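Local coordinates for protein HpcE (Thermus thermophilus, PDB 1WZO) that probably isomerises 2-hydroxyhepta-2,4-diene-1,7-dioate in the breakdown of homoprotocatechuate and belongs to the fumarylacetoacetate hydrolase family, at residues L39-G44 with L152-F157; G48-Y53 with A69-P74; D168-A173 with R229-G234; G225-L230 with A237-I242. All coordinates share one frame; numbering follows the deposited sequence.

From the N terminus, contact 1 closes the longest excursion: strand 152-159 returns to pack on the loop at 39-44, which leads into strand 46-50. Contact 2 falls within that excursion, pairing strands 46-50 and 69-73, and touches contact 1 where Lys73 meets Leu152. Later in the chain, contact 3 closes the excursion between strands 170-175 and 227-232, and contact 4 closes the short hairpin that follows, pairing strand 227-232 with strand 237-244; the two share Arg229 and Leu230 and join three neighbouring strands of a single sheet. Contact 4 also meets contact 1, where Leu238 and Asn240 pack on Pro153, bringing that sheet against strand 152-159.

Contact 1: residues L39-G44 with L152-F157; sequences LPFTPG and LPLGPF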
loop_
_atom_site.group_PDB
_atom_site.type_symbol
_atom_site.label_atom_id
_atom_site.label_comp_id
_atom_site.label_asym_id
_atom_site.label_seq_id
_atom_site.Cartn_x
_atom_site.Cartn_y
_atom_site.Cartn_z
ATOM N N LEU B 39 -9.152 -12.303 4.771
ATOM C CA LEU B 39 -9.320 -11.449 5.936
ATOM C C LEU B 39 -10.387 -10.426 5.525
ATOM O O LEU B 39 -10.414 -9.978 4.378
ATOM C CB LEU B 39 -8.004 -10.735 6.269
ATOM C CG LEU B 39 -6.835 -11.626 6.694
ATOM C CD1 LEU B 39 -5.553 -10.790 6.778
ATOM C CD2 LEU B 39 -7.146 -12.266 8.040
ATOM N N PRO B 40 -11.287 -10.057 6.449
ATOM C CA PRO B 40 -12.339 -9.085 6.127
ATOM C C PRO B 40 -11.830 -7.691 5.766
ATOM O O PRO B 40 -12.570 -6.877 5.225
ATOM C CB PRO B 40 -13.216 -9.094 7.384
ATOM C CG PRO B 40 -12.269 -9.506 8.469
ATOM C CD PRO B 40 -11.473 -10.601 7.805
ATOM N N PHE B 41 -10.564 -7.425 6.064
ATOM C CA PHE B 41 -9.947 -6.140 5.757
ATOM C C PHE B 41 -8.448 -6.321 5.947
ATOM O O PHE B 41 -8.001 -7.376 6.402
ATOM C CB PHE B 41 -10.493 -5.042 6.692
ATOM C CG PHE B 41 -10.160 -5.255 8.147
ATOM C CD1 PHE B 41 -9.003 -4.709 8.698
ATOM C CD2 PHE B 41 -10.979 -6.040 8.954
ATOM C CE1 PHE B 41 -8.665 -4.946 10.036
ATOM C CE2 PHE B 41 -10.648 -6.283 10.293
ATOM C CZ PHE B 41 -9.489 -5.735 10.831
ATOM N N THR B 42 -7.664 -5.318 5.575
ATOM C CA THR B 42 -6.220 -5.412 5.738
ATOM C C THR B 42 -5.828 -4.641 6.993
ATOM O O THR B 42 -5.854 -3.409 7.015
ATOM C CB THR B 42 -5.479 -4.838 4.513
ATOM O OG1 THR B 42 -5.861 -5.578 3.350
ATOM C CG2 THR B 42 -3.967 -4.955 4.693
ATOM N N PRO B 43 -5.474 -5.363 8.065
ATOM C CA PRO B 43 -5.085 -4.726 9.324
ATOM C C PRO B 43 -3.810 -3.898 9.236
ATOM O O PRO B 43 -2.906 -4.204 8.454
ATOM C CB PRO B 43 -4.908 -5.910 10.278
ATOM C CG PRO B 43 -5.756 -6.987 9.687
ATOM C CD PRO B 43 -5.515 -6.828 8.211
ATOM N N GLY B 44 -3.764 -2.833 10.030
ATOM C CA GLY B 44 -2.580 -2.008 10.110
ATOM C C GLY B 44 -1.836 -2.703 11.240
ATOM O O GLY B 44 -1.613 -3.911 11.165
ATOM N N LEU B 152 -2.640 -15.931 14.233
ATOM C CA LEU B 152 -3.709 -14.969 14.472
ATOM C C LEU B 152 -4.884 -15.078 13.510
ATOM O O LEU B 152 -5.074 -14.231 12.634
ATOM C CB LEU B 152 -3.195 -13.519 14.488
ATOM C CG LEU B 152 -4.277 -12.494 14.883
ATOM C CD1 LEU B 152 -4.916 -12.912 16.213
ATOM C CD2 LEU B 152 -3.669 -11.082 15.009
ATOM N N PRO B 153 -5.662 -16.164 13.622
ATOM C CA PRO B 153 -6.815 -16.273 12.725
ATOM C C PRO B 153 -7.647 -15.021 13.026
ATOM O O PRO B 153 -7.698 -14.577 14.172
ATOM C CB PRO B 153 -7.492 -17.553 13.204
ATOM C CG PRO B 153 -6.301 -18.422 13.562
ATOM C CD PRO B 153 -5.374 -17.451 14.284
ATOM N N LEU B 154 -8.274 -14.438 12.014
ATOM C CA LEU B 154 -9.057 -13.229 12.237
ATOM C C LEU B 154 -10.235 -13.164 11.279
ATOM O O LEU B 154 -10.067 -13.295 10.067
ATOM C CB LEU B 154 -8.179 -11.982 12.053
ATOM C CG LEU B 154 -8.789 -10.624 12.423
ATOM C CD1 LEU B 154 -8.808 -10.485 13.932
ATOM C CD2 LEU B 154 -7.976 -9.484 11.813
ATOM N N GLY B 155 -11.428 -12.960 11.833
ATOM C CA GLY B 155 -12.617 -12.870 11.004
ATOM C C GLY B 155 -13.772 -13.669 11.583
ATOM O O GLY B 155 -13.840 -13.875 12.794
ATOM N N PRO B 156 -14.687 -14.156 10.730
ATOM C CA PRO B 156 -14.634 -13.958 9.278
ATOM C C PRO B 156 -15.179 -12.618 8.800
ATOM O O PRO B 156 -15.015 -12.257 7.634
ATOM C CB PRO B 156 -15.449 -15.140 8.744
ATOM C CG PRO B 156 -16.470 -15.356 9.822
ATOM C CD PRO B 156 -15.647 -15.221 11.083
ATOM N N PHE B 157 -15.804 -11.865 9.700
ATOM C CA PHE B 157 -16.401 -10.593 9.307
ATOM C C PHE B 157 -15.923 -9.348 10.032
ATOM O O PHE B 157 -15.385 -9.409 11.136
ATOM C CB PHE B 157 -17.923 -10.641 9.496
ATOM C CG PHE B 157 -18.568 -11.894 8.990
ATOM C CD1 PHE B 157 -19.081 -12.829 9.880
ATOM C CD2 PHE B 157 -18.670 -12.136 7.627
ATOM C CE1 PHE B 157 -19.695 -13.991 9.420
ATOM C CE2 PHE B 157 -19.280 -13.295 7.158
ATOM C CZ PHE B 157 -19.793 -14.222 8.057
#
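Pro40 and Phe157 form the nearest CA pair between the irregular loop 39-44 and segment 152-157, 5.4 Å apart. No hydrogen bond crosses the contact; it is apolar packing of a loop against a strand of the fumarylacetoacetate hydrolase fold, at the place where that strand turns a corner. The peptide bond before Pro156 is cis, and Gly155 (phi 135°, psi -152°) has a backbone shape suited to glycine. With no side chain at Gly155, the Pro40 ring lies close by, its CD 4.1 Å from Gly155 CA.

A separate apolar patch gathers round Leu154. Its CG stands opposite the backbone N (chi1 -172°), which sends CD2 into the loop, 4.0 Å from Pro43 CG and 4.2 Å from Phe41 CZ. The two side chains meet it differently: Pro43 and Leu154 lie alongside, running in opposite senses, whereas Phe41 crosses Leu154 at about a right angle. Leu39 also crosses it nearly perpendicularly, using a single branch: CD2 reaches Leu154 CB at 4.2 Å. Leu78 of strand 78-79 touches Leu39, Pro43 and Leu154, while Thr124 and Ala126 of strand 120-131 also pack on Leu154, so the patch is largely buried, with Leu39 at its partly exposed side. On the corner itself, the Pro40 ring rests against backbone, with CB 3.6 Å from Pro156 O.

Contact 2: residues G48-Y53 with A69-P74; sequences GVALNY and ALFWKP
Gly48 lies beneath the face of the Phe71 ring, its CA 3.9 Å from the ring centroid and 19° off the normal, a CH-pi contact across the strands. Phe71 is turned there by a first torsion of 66°, which sets CG between its backbone N and carbonyl carbon and folds the ring back over a residue without a side chain. The ring's edge is met by Ala50 N and Lys73 CD. On the other side of the sheet, Val49 and Leu70 lie side by side and point the same way, with Val49 CG2 3.9 Å from Leu70 CD2; Leu195, Phe198 and Ile199 of helix 192-200 pack on this pair.

These residues sit on two strongly twisted antiparallel strands, 48-50 and 69-73, whose N-to-C directions lie 135° apart. Gly48 and Phe71 form a hydrogen-bonded pair: Gly48 N gives to Phe71 O at 2.7 Å, and Phe71 N returns to Gly48 O at 3.0 Å. Farther out, Ala50 N reaches Ala69 O at 2.8 Å, almost straight. Beyond it a water bridges the strands, donating to Ala50 O at 2.6 Å and accepting from Ala69 N at 2.8 Å. Ala50 and Ala69 both pack on Arg140 of a second subunit.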
loop_
_atom_site.group_PDB
_atom_site.type_symbol
_atom_site.label_atom_id
_atom_site.label_comp_id
_atom_site.label_asym_id
_atom_site.label_seq_id
_atom_site.Cartn_x
_atom_site.Cartn_y
_atom_site.Cartn_z
ATOM N N GLY B 48 -2.256 -6.358 21.455
ATOM C CA GLY B 48 -3.086 -7.188 22.309
ATOM C C GLY B 48 -2.824 -6.792 23.750
ATOM O O GLY B 48 -1.882 -6.040 24.029
ATOM N N VAL B 49 -3.655 -7.276 24.669
ATOM C CA VAL B 49 -3.477 -6.967 26.083
ATOM C C VAL B 49 -3.454 -8.287 26.824
ATOM O O VAL B 49 -4.332 -9.123 26.636
ATOM C CB VAL B 49 -4.637 -6.106 26.626
ATOM C CG1 VAL B 49 -4.316 -5.608 28.030
ATOM C CG2 VAL B 49 -4.884 -4.938 25.699
ATOM N N ALA B 50 -2.437 -8.487 27.653
ATOM C CA ALA B 50 -2.326 -9.724 28.407
ATOM C C ALA B 50 -3.004 -9.537 29.759
ATOM O O ALA B 50 -3.153 -8.412 30.234
ATOM C CB ALA B 50 -0.857 -10.090 28.604
ATOM N N LEU B 51 -3.416 -10.643 30.366
ATOM C CA LEU B 51 -4.060 -10.610 31.676
ATOM C C LEU B 51 -5.134 -9.534 31.786
ATOM O O LEU B 51 -5.063 -8.670 32.666
ATOM C CB LEU B 51 -3.011 -10.375 32.768
ATOM C CG LEU B 51 -1.785 -11.298 32.814
ATOM C CD1 LEU B 51 -0.933 -10.933 34.029
ATOM C CD2 LEU B 51 -2.219 -12.761 32.884
ATOM N N ASN B 52 -6.127 -9.580 30.900
ATOM C CA ASN B 52 -7.201 -8.595 30.936
ATOM C C ASN B 52 -8.538 -9.176 31.400
ATOM O O ASN B 52 -9.578 -8.540 31.248
ATOM C CB ASN B 52 -7.378 -7.936 29.565
ATOM C CG ASN B 52 -8.196 -6.664 29.643
ATOM O OD1 ASN B 52 -8.006 -5.860 30.552
ATOM N ND2 ASN B 52 -9.098 -6.465 28.686
ATOM N N TYR B 53 -8.511 -10.384 31.950
ATOM C CA TYR B 53 -9.734 -11.008 32.455
ATOM C C TYR B 53 -9.522 -11.610 33.833
ATOM O O TYR B 53 -8.411 -12.003 34.186
ATOM C CB TYR B 53 -10.237 -12.105 31.515
ATOM C CG TYR B 53 -11.027 -11.600 30.333
ATOM C CD1 TYR B 53 -10.384 -11.161 29.176
ATOM C CD2 TYR B 53 -12.425 -11.556 30.371
ATOM C CE1 TYR B 53 -11.111 -10.694 28.083
ATOM C CE2 TYR B 53 -13.162 -11.087 29.284
ATOM C CZ TYR B 53 -12.499 -10.658 28.143
ATOM O OH TYR B 53 -13.221 -10.188 27.066
ATOM N N ALA B 69 -1.058 -4.514 30.057
ATOM C CA ALA B 69 0.152 -5.213 29.620
ATOM C C ALA B 69 0.031 -5.453 28.115
ATOM O O ALA B 69 -0.405 -6.516 27.677
ATOM C CB ALA B 69 0.278 -6.538 30.361
ATOM N N LEU B 70 0.442 -4.459 27.336
ATOM C CA LEU B 70 0.352 -4.504 25.879
ATOM C C LEU B 70 1.440 -5.308 25.178
ATOM O O LEU B 70 2.591 -5.345 25.628
ATOM C CB LEU B 70 0.388 -3.078 25.324
ATOM C CG LEU B 70 -0.569 -2.006 25.846
ATOM C CD1 LEU B 70 -0.148 -0.657 25.285
ATOM C CD2 LEU B 70 -1.998 -2.334 25.429
ATOM N N PHE B 71 1.068 -5.945 24.070
ATOM C CA PHE B 71 2.010 -6.703 23.259
ATOM C C PHE B 71 1.603 -6.624 21.792
ATOM O O PHE B 71 0.484 -6.226 21.458
ATOM C CB PHE B 71 2.120 -8.165 23.702
ATOM C CG PHE B 71 0.871 -8.969 23.494
ATOM C CD1 PHE B 71 -0.112 -9.017 24.475
ATOM C CD2 PHE B 71 0.690 -9.701 22.324
ATOM C CE1 PHE B 71 -1.259 -9.787 24.294
ATOM C CE2 PHE B 71 -0.452 -10.471 22.139
ATOM C CZ PHE B 71 -1.427 -10.512 23.130
ATOM N N TRP B 72 2.517 -7.030 20.922
ATOM C CA TRP B 72 2.311 -6.961 19.484
ATOM C C TRP B 72 2.098 -8.303 18.795
ATOM O O TRP B 72 2.608 -9.324 19.239
ATOM C CB TRP B 72 3.532 -6.256 18.878
ATOM C CG TRP B 72 3.665 -6.295 17.380
ATOM C CD1 TRP B 72 2.890 -5.638 16.466
ATOM C CD2 TRP B 72 4.707 -6.932 16.636
ATOM N NE1 TRP B 72 3.394 -5.817 15.202
ATOM C CE2 TRP B 72 4.510 -6.608 15.277
ATOM C CE3 TRP B 72 5.797 -7.743 16.988
ATOM C CZ2 TRP B 72 5.363 -7.064 14.266
ATOM C CZ3 TRP B 72 6.645 -8.196 15.983
ATOM C CH2 TRP B 72 6.421 -7.854 14.637
ATOM N N LYS B 73 1.317 -8.287 17.715
ATOM C CA LYS B 73 1.088 -9.468 16.890
ATOM C C LYS B 73 1.420 -8.993 15.471
ATOM O O LYS B 73 0.807 -8.047 14.967
ATOM C CB LYS B 73 -0.372 -9.948 16.946
ATOM C CG LYS B 73 -0.813 -10.576 18.271
ATOM C CD LYS B 73 -0.303 -12.016 18.494
ATOM C CE LYS B 73 -1.071 -13.057 17.670
ATOM N NZ LYS B 73 -0.917 -14.460 18.220
ATOM N N PRO B 74 2.407 -9.626 14.817
ATOM C CA PRO B 74 2.804 -9.250 13.455
ATOM C C PRO B 74 1.730 -9.570 12.427
ATOM O O PRO B 74 0.966 -10.516 12.598
ATOM C CB PRO B 74 4.075 -10.066 13.228
ATOM C CG PRO B 74 3.814 -11.297 14.011
ATOM C CD PRO B 74 3.208 -10.766 15.296
HETATM O O HOH W 1 -3.049 -6.056 31.386
#

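Contact 3: residues D168-A173 with R229-G234; sequences DLWLRA and RLEIEG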
loop_
_atom_site.group_PDB
_atom_site.type_symbol
_atom_site.label_atom_id
_atom_site.label_comp_id
_atom_site.label_asym_id
_atom_site.label_seq_id
_atom_site.Cartn_x
_atom_site.Cartn_y
_atom_site.Cartn_z
ATOM N N ASP B 168 -20.626 -6.220 26.559
ATOM C CA ASP B 168 -21.776 -7.078 26.843
ATOM C C ASP B 168 -21.962 -8.135 25.743
ATOM O O ASP B 168 -22.992 -8.177 25.069
ATOM C CB ASP B 168 -23.028 -6.200 26.974
ATOM C CG ASP B 168 -24.235 -6.962 27.480
ATOM O OD1 ASP B 168 -24.115 -7.673 28.499
ATOM O OD2 ASP B 168 -25.311 -6.832 26.860
ATOM N N LEU B 169 -20.953 -8.986 25.573
ATOM C CA LEU B 169 -20.984 -10.041 24.558
ATOM C C LEU B 169 -20.447 -11.350 25.130
ATOM O O LEU B 169 -19.470 -11.345 25.878
ATOM C CB LEU B 169 -20.122 -9.644 23.348
ATOM C CG LEU B 169 -20.405 -8.341 22.599
ATOM C CD1 LEU B 169 -19.303 -8.094 21.569
ATOM C CD2 LEU B 169 -21.756 -8.415 21.915
ATOM N N TRP B 170 -21.079 -12.474 24.796
ATOM C CA TRP B 170 -20.575 -13.748 25.285
ATOM C C TRP B 170 -19.480 -14.257 24.351
ATOM O O TRP B 170 -19.463 -13.922 23.162
ATOM C CB TRP B 170 -21.684 -14.807 25.417
ATOM C CG TRP B 170 -22.562 -15.040 24.207
ATOM C CD1 TRP B 170 -23.869 -14.666 24.069
ATOM C CD2 TRP B 170 -22.225 -15.762 23.009
ATOM N NE1 TRP B 170 -24.368 -15.112 22.867
ATOM C CE2 TRP B 170 -23.382 -15.786 22.197
ATOM C CE3 TRP B 170 -21.061 -16.391 22.544
ATOM C CZ2 TRP B 170 -23.410 -16.415 20.946
ATOM C CZ3 TRP B 170 -21.089 -17.017 21.299
ATOM C CH2 TRP B 170 -22.256 -17.022 20.516
ATOM N N LEU B 171 -18.564 -15.042 24.911
ATOM C CA LEU B 171 -17.449 -15.619 24.167
ATOM C C LEU B 171 -17.513 -17.135 24.282
ATOM O O LEU B 171 -17.741 -17.670 25.366
ATOM C CB LEU B 171 -16.113 -15.152 24.752
ATOM C CG LEU B 171 -15.879 -13.651 24.903
ATOM C CD1 LEU B 171 -14.663 -13.414 25.780
ATOM C CD2 LEU B 171 -15.699 -13.018 23.536
ATOM N N ARG B 172 -17.302 -17.825 23.170
ATOM C CA ARG B 172 -17.310 -19.279 23.179
ATOM C C ARG B 172 -16.251 -19.852 22.254
ATOM O O ARG B 172 -15.936 -19.271 21.213
ATOM C CB ARG B 172 -18.685 -19.804 22.766
ATOM C CG ARG B 172 -19.751 -19.539 23.804
ATOM C CD ARG B 172 -21.139 -19.829 23.272
ATOM N NE ARG B 172 -22.154 -19.416 24.239
ATOM C CZ ARG B 172 -23.438 -19.247 23.946
ATOM N NH1 ARG B 172 -23.871 -19.456 22.710
ATOM N NH2 ARG B 172 -24.286 -18.854 24.890
ATOM N N ALA B 173 -15.704 -20.995 22.647
ATOM C CA ALA B 173 -14.694 -21.672 21.848
ATOM C C ALA B 173 -14.978 -23.164 21.841
ATOM O O ALA B 173 -15.250 -23.763 22.885
ATOM C CB ALA B 173 -13.305 -21.410 22.415
ATOM N N ARG B 229 -13.145 -23.667 16.568
ATOM C CA ARG B 229 -14.250 -22.824 16.139
ATOM C C ARG B 229 -14.556 -21.852 17.265
ATOM O O ARG B 229 -15.065 -22.237 18.322
ATOM C CB ARG B 229 -15.499 -23.649 15.815
ATOM C CG ARG B 229 -16.592 -22.832 15.138
ATOM C CD ARG B 229 -17.839 -23.663 14.905
ATOM N NE ARG B 229 -18.525 -23.976 16.154
ATOM C CZ ARG B 229 -19.109 -25.141 16.414
ATOM N NH1 ARG B 229 -19.084 -26.114 15.513
ATOM N NH2 ARG B 229 -19.730 -25.330 17.574
ATOM N N LEU B 230 -14.228 -20.588 17.035
ATOM C CA LEU B 230 -14.457 -19.548 18.019
ATOM C C LEU B 230 -15.682 -18.737 17.634
ATOM O O LEU B 230 -15.888 -18.414 16.463
ATOM C CB LEU B 230 -13.226 -18.638 18.121
ATOM C CG LEU B 230 -12.081 -19.128 19.015
ATOM C CD1 LEU B 230 -11.706 -20.563 18.670
ATOM C CD2 LEU B 230 -10.883 -18.195 18.850
ATOM N N GLU B 231 -16.494 -18.409 18.630
ATOM C CA GLU B 231 -17.707 -17.641 18.397
ATOM C C GLU B 231 -17.866 -16.525 19.414
ATOM O O GLU B 231 -17.516 -16.676 20.582
ATOM C CB GLU B 231 -18.933 -18.563 18.451
ATOM C CG GLU B 231 -19.041 -19.536 17.287
ATOM C CD GLU B 231 -20.217 -20.501 17.431
ATOM O OE1 GLU B 231 -21.300 -20.062 17.872
ATOM O OE2 GLU B 231 -20.058 -21.692 17.096
ATOM N N ILE B 232 -18.366 -15.389 18.947
ATOM C CA ILE B 232 -18.620 -14.251 19.810
ATOM C C ILE B 232 -19.995 -13.730 19.423
ATOM O O ILE B 232 -20.319 -13.621 18.239
ATOM C CB ILE B 232 -17.588 -13.119 19.628
ATOM C CG1 ILE B 232 -16.188 -13.618 20.011
ATOM C CG2 ILE B 232 -17.968 -11.936 20.506
ATOM C CD1 ILE B 232 -15.123 -12.517 20.019
ATOM N N GLU B 233 -20.796 -13.422 20.435
ATOM C CA GLU B 233 -22.152 -12.932 20.243
ATOM C C GLU B 233 -22.287 -11.932 19.097
ATOM O O GLU B 233 -21.712 -10.841 19.143
ATOM C CB GLU B 233 -22.645 -12.295 21.546
ATOM C CG GLU B 233 -24.158 -12.089 21.610
ATOM C CD GLU B 233 -24.605 -11.519 22.942
ATOM O OE1 GLU B 233 -23.813 -11.567 23.909
ATOM O OE2 GLU B 233 -25.756 -11.033 23.025
ATOM N N GLY B 234 -23.040 -12.318 18.068
ATOM C CA GLY B 234 -23.271 -11.450 16.927
ATOM C C GLY B 234 -22.171 -11.316 15.883
ATOM O O GLY B 234 -22.367 -10.642 14.872
HETATM O O HOH W 2 -25.772 -8.835 24.457
HETATM O O HOH W 3 -22.850 -20.711 20.416
#
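Trp170 is sandwiched between Glu233 and Arg172. Over one indole face, Glu233 CB stands 3.5 Å from the centroid of the five-membered ring and only 7° off its normal, a CH-pi contact. The Glu233 side chain crosses the indole at about a right angle, yet its carboxylate plane ends 11° from that of the ring. With CG opposite its own backbone N (chi1 -164°), Glu233 extends far enough for OE1 to accept from Trp170 N through its anti lone pair, at 3.0 Å. Arg172 lies against the opposite face, its guanidinium NH1 3.5 Å above the indole plane. A water joins the outer groups, accepting from Arg172 NH1 and donating to Glu231 OE1.

The other side of the sheet is apolar. Leu171 and Ile232 run side by side, Leu171 CD2 3.6 Å from Ile232 CD1, and Ala173 CB meets Leu230 CD1 at 4.2 Å. Leu230 and Ile232 also pack on strand 120-131.

Between these faces, Arg172 and Glu231 exchange two backbone bonds of 2.8 Å each, Arg172 N to Glu231 O and Glu231 N to Arg172 O. This is regular antiparallel pairing of neighbouring strands in a mixed sheet of the fumarylacetoacetate hydrolase fold.

Contact 4: residues G225-L230 with A237-I242; sequences GDVMRL and ALENPI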
loop_
_atom_site.group_PDB
_atom_site.type_symbol
_atom_site.label_atom_id
_atom_site.label_comp_id
_atom_site.label_asym_id
_atom_site.label_seq_id
_atom_site.Cartn_x
_atom_site.Cartn_y
_atom_site.Cartn_z
ATOM N N GLY B 225 -4.455 -31.555 14.146
ATOM C CA GLY B 225 -5.661 -32.274 13.779
ATOM C C GLY B 225 -6.934 -31.659 14.330
ATOM O O GLY B 225 -8.016 -31.876 13.784
ATOM N N ASP B 226 -6.820 -30.891 15.409
ATOM C CA ASP B 226 -7.998 -30.259 15.995
ATOM C C ASP B 226 -8.557 -29.176 15.090
ATOM O O ASP B 226 -7.822 -28.550 14.323
ATOM C CB ASP B 226 -7.671 -29.624 17.350
ATOM C CG ASP B 226 -7.378 -30.646 18.424
ATOM O OD1 ASP B 226 -7.792 -31.815 18.260
ATOM O OD2 ASP B 226 -6.744 -30.273 19.439
ATOM N N VAL B 227 -9.866 -28.962 15.186
ATOM C CA VAL B 227 -10.549 -27.933 14.419
ATOM C C VAL B 227 -11.094 -26.943 15.438
ATOM O O VAL B 227 -11.978 -27.270 16.232
ATOM C CB VAL B 227 -11.710 -28.518 13.582
ATOM C CG1 VAL B 227 -12.445 -27.401 12.853
ATOM C CG2 VAL B 227 -11.164 -29.523 12.575
ATOM N N MET B 228 -10.545 -25.735 15.435
ATOM C CA MET B 228 -10.973 -24.715 16.377
ATOM C C MET B 228 -12.077 -23.847 15.796
ATOM O O MET B 228 -11.974 -23.364 14.664
ATOM C CB MET B 228 -9.784 -23.833 16.771
ATOM C CG MET B 228 -8.619 -24.598 17.374
ATOM S SD MET B 228 -7.164 -23.551 17.631
ATOM C CE MET B 228 -6.736 -23.201 15.934
ATOM N N ARG B 229 -13.145 -23.667 16.568
ATOM C CA ARG B 229 -14.250 -22.824 16.139
ATOM C C ARG B 229 -14.556 -21.852 17.265
ATOM O O ARG B 229 -15.065 -22.237 18.322
ATOM C CB ARG B 229 -15.499 -23.649 15.815
ATOM C CG ARG B 229 -16.592 -22.832 15.138
ATOM C CD ARG B 229 -17.839 -23.663 14.905
ATOM N NE ARG B 229 -18.525 -23.976 16.154
ATOM C CZ ARG B 229 -19.109 -25.141 16.414
ATOM N NH1 ARG B 229 -19.084 -26.114 15.513
ATOM N NH2 ARG B 229 -19.730 -25.330 17.574
ATOM N N LEU B 230 -14.228 -20.588 17.035
ATOM C CA LEU B 230 -14.457 -19.548 18.019
ATOM C C LEU B 230 -15.682 -18.737 17.634
ATOM O O LEU B 230 -15.888 -18.414 16.463
ATOM C CB LEU B 230 -13.226 -18.638 18.121
ATOM C CG LEU B 230 -12.081 -19.128 19.015
ATOM C CD1 LEU B 230 -11.706 -20.563 18.670
ATOM C CD2 LEU B 230 -10.883 -18.195 18.850
ATOM N N ALA B 237 -18.831 -17.130 13.389
ATOM C CA ALA B 237 -17.929 -18.170 13.860
ATOM C C ALA B 237 -16.660 -18.238 13.009
ATOM O O ALA B 237 -16.724 -18.278 11.775
ATOM C CB ALA B 237 -18.644 -19.529 13.855
ATOM N N LEU B 238 -15.515 -18.241 13.685
ATOM C CA LEU B 238 -14.208 -18.303 13.036
ATOM C C LEU B 238 -13.677 -19.710 13.257
ATOM O O LEU B 238 -13.442 -20.119 14.393
ATOM C CB LEU B 238 -13.264 -17.274 13.667
ATOM C CG LEU B 238 -11.797 -17.212 13.225
ATOM C CD1 LEU B 238 -11.699 -16.806 11.759
ATOM C CD2 LEU B 238 -11.062 -16.191 14.110
ATOM N N GLU B 239 -13.483 -20.445 12.169
ATOM C CA GLU B 239 -13.022 -21.820 12.261
ATOM C C GLU B 239 -11.695 -22.109 11.570
ATOM O O GLU B 239 -11.495 -21.753 10.404
ATOM C CB GLU B 239 -14.103 -22.742 11.703
ATOM C CG GLU B 239 -13.700 -24.195 11.608
ATOM C CD GLU B 239 -14.797 -25.044 11.012
ATOM O OE1 GLU B 239 -15.742 -25.393 11.749
ATOM O OE2 GLU B 239 -14.719 -25.348 9.803
ATOM N N ASN B 240 -10.796 -22.769 12.296
ATOM C CA ASN B 240 -9.491 -23.116 11.747
ATOM C C ASN B 240 -8.951 -24.451 12.227
ATOM O O ASN B 240 -8.927 -24.738 13.428
ATOM C CB ASN B 240 -8.438 -22.051 12.082
ATOM C CG ASN B 240 -8.839 -20.669 11.641
ATOM O OD1 ASN B 240 -9.486 -19.935 12.381
ATOM N ND2 ASN B 240 -8.465 -20.307 10.423
ATOM N N PRO B 241 -8.521 -25.296 11.284
ATOM C CA PRO B 241 -7.966 -26.595 11.651
ATOM C C PRO B 241 -6.473 -26.377 11.914
ATOM O O PRO B 241 -5.916 -25.341 11.531
ATOM C CB PRO B 241 -8.234 -27.445 10.416
ATOM C CG PRO B 241 -8.128 -26.457 9.299
ATOM C CD PRO B 241 -8.841 -25.240 9.845
ATOM N N ILE B 242 -5.841 -27.343 12.568
ATOM C CA ILE B 242 -4.421 -27.263 12.891
ATOM C C ILE B 242 -3.660 -28.413 12.239
ATOM O O ILE B 242 -4.121 -29.555 12.245
ATOM C CB ILE B 242 -4.197 -27.356 14.406
ATOM C CG1 ILE B 242 -5.019 -26.283 15.118
ATOM C CG2 ILE B 242 -2.715 -27.217 14.720
ATOM C CD1 ILE B 242 -5.002 -26.412 16.621
#
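Met228 and Ile242 make the tight side of this contact. Their side chains cross at about a right angle, with Met228 CE 3.6 Å from Ile242 CG1 and Met228 SD 3.7 Å from Ile242 CD1. A bend at the last torsion of Met228 (chi3 -67°) brings the methyl group back toward the partner strand. Val222 touches both side chains, and Val85 and Leu129 pack on Met228, so this face is buried. Asn240 lies on it too, its ND2 satisfied by the carbonyls of Gly83 and Pro80, while Leu238 packs against Pro153 and Pro156.

The backbone between the faces is that of a beta hairpin, strands 227-232 and 237-244 running antiparallel at 163°. Met228 pairs with Asn240 and Leu230 with Leu238 as hydrogen-bonded pairs, each giving and taking a bond. Asn240 N to Met228 O is 2.7 Å, and the donor lies in the carbonyl plane. At the far end the ladder continues through Gly225 N to Ile242 O and a more bent bond from Ile242 N to Asp226 O, 2.9 Å at 135°.

The other face is looser and partly exposed. Val227 CG1 touches the aliphatic part of Glu239 at CG, 3.7 Å away, and Val227 CG2 lies 4.2 Å from Pro241 CB. Arg229 and Glu239 cross without their charged ends meeting, Arg229 NH1 and Glu239 OE1 being 5.1 Å apart. Each has a nearer ionic partner. Glu239 OE2 pairs with Lys82. Arg229 NE forms a salt bridge with Glu231 OE2, though its hydrogen bond is weak and bent.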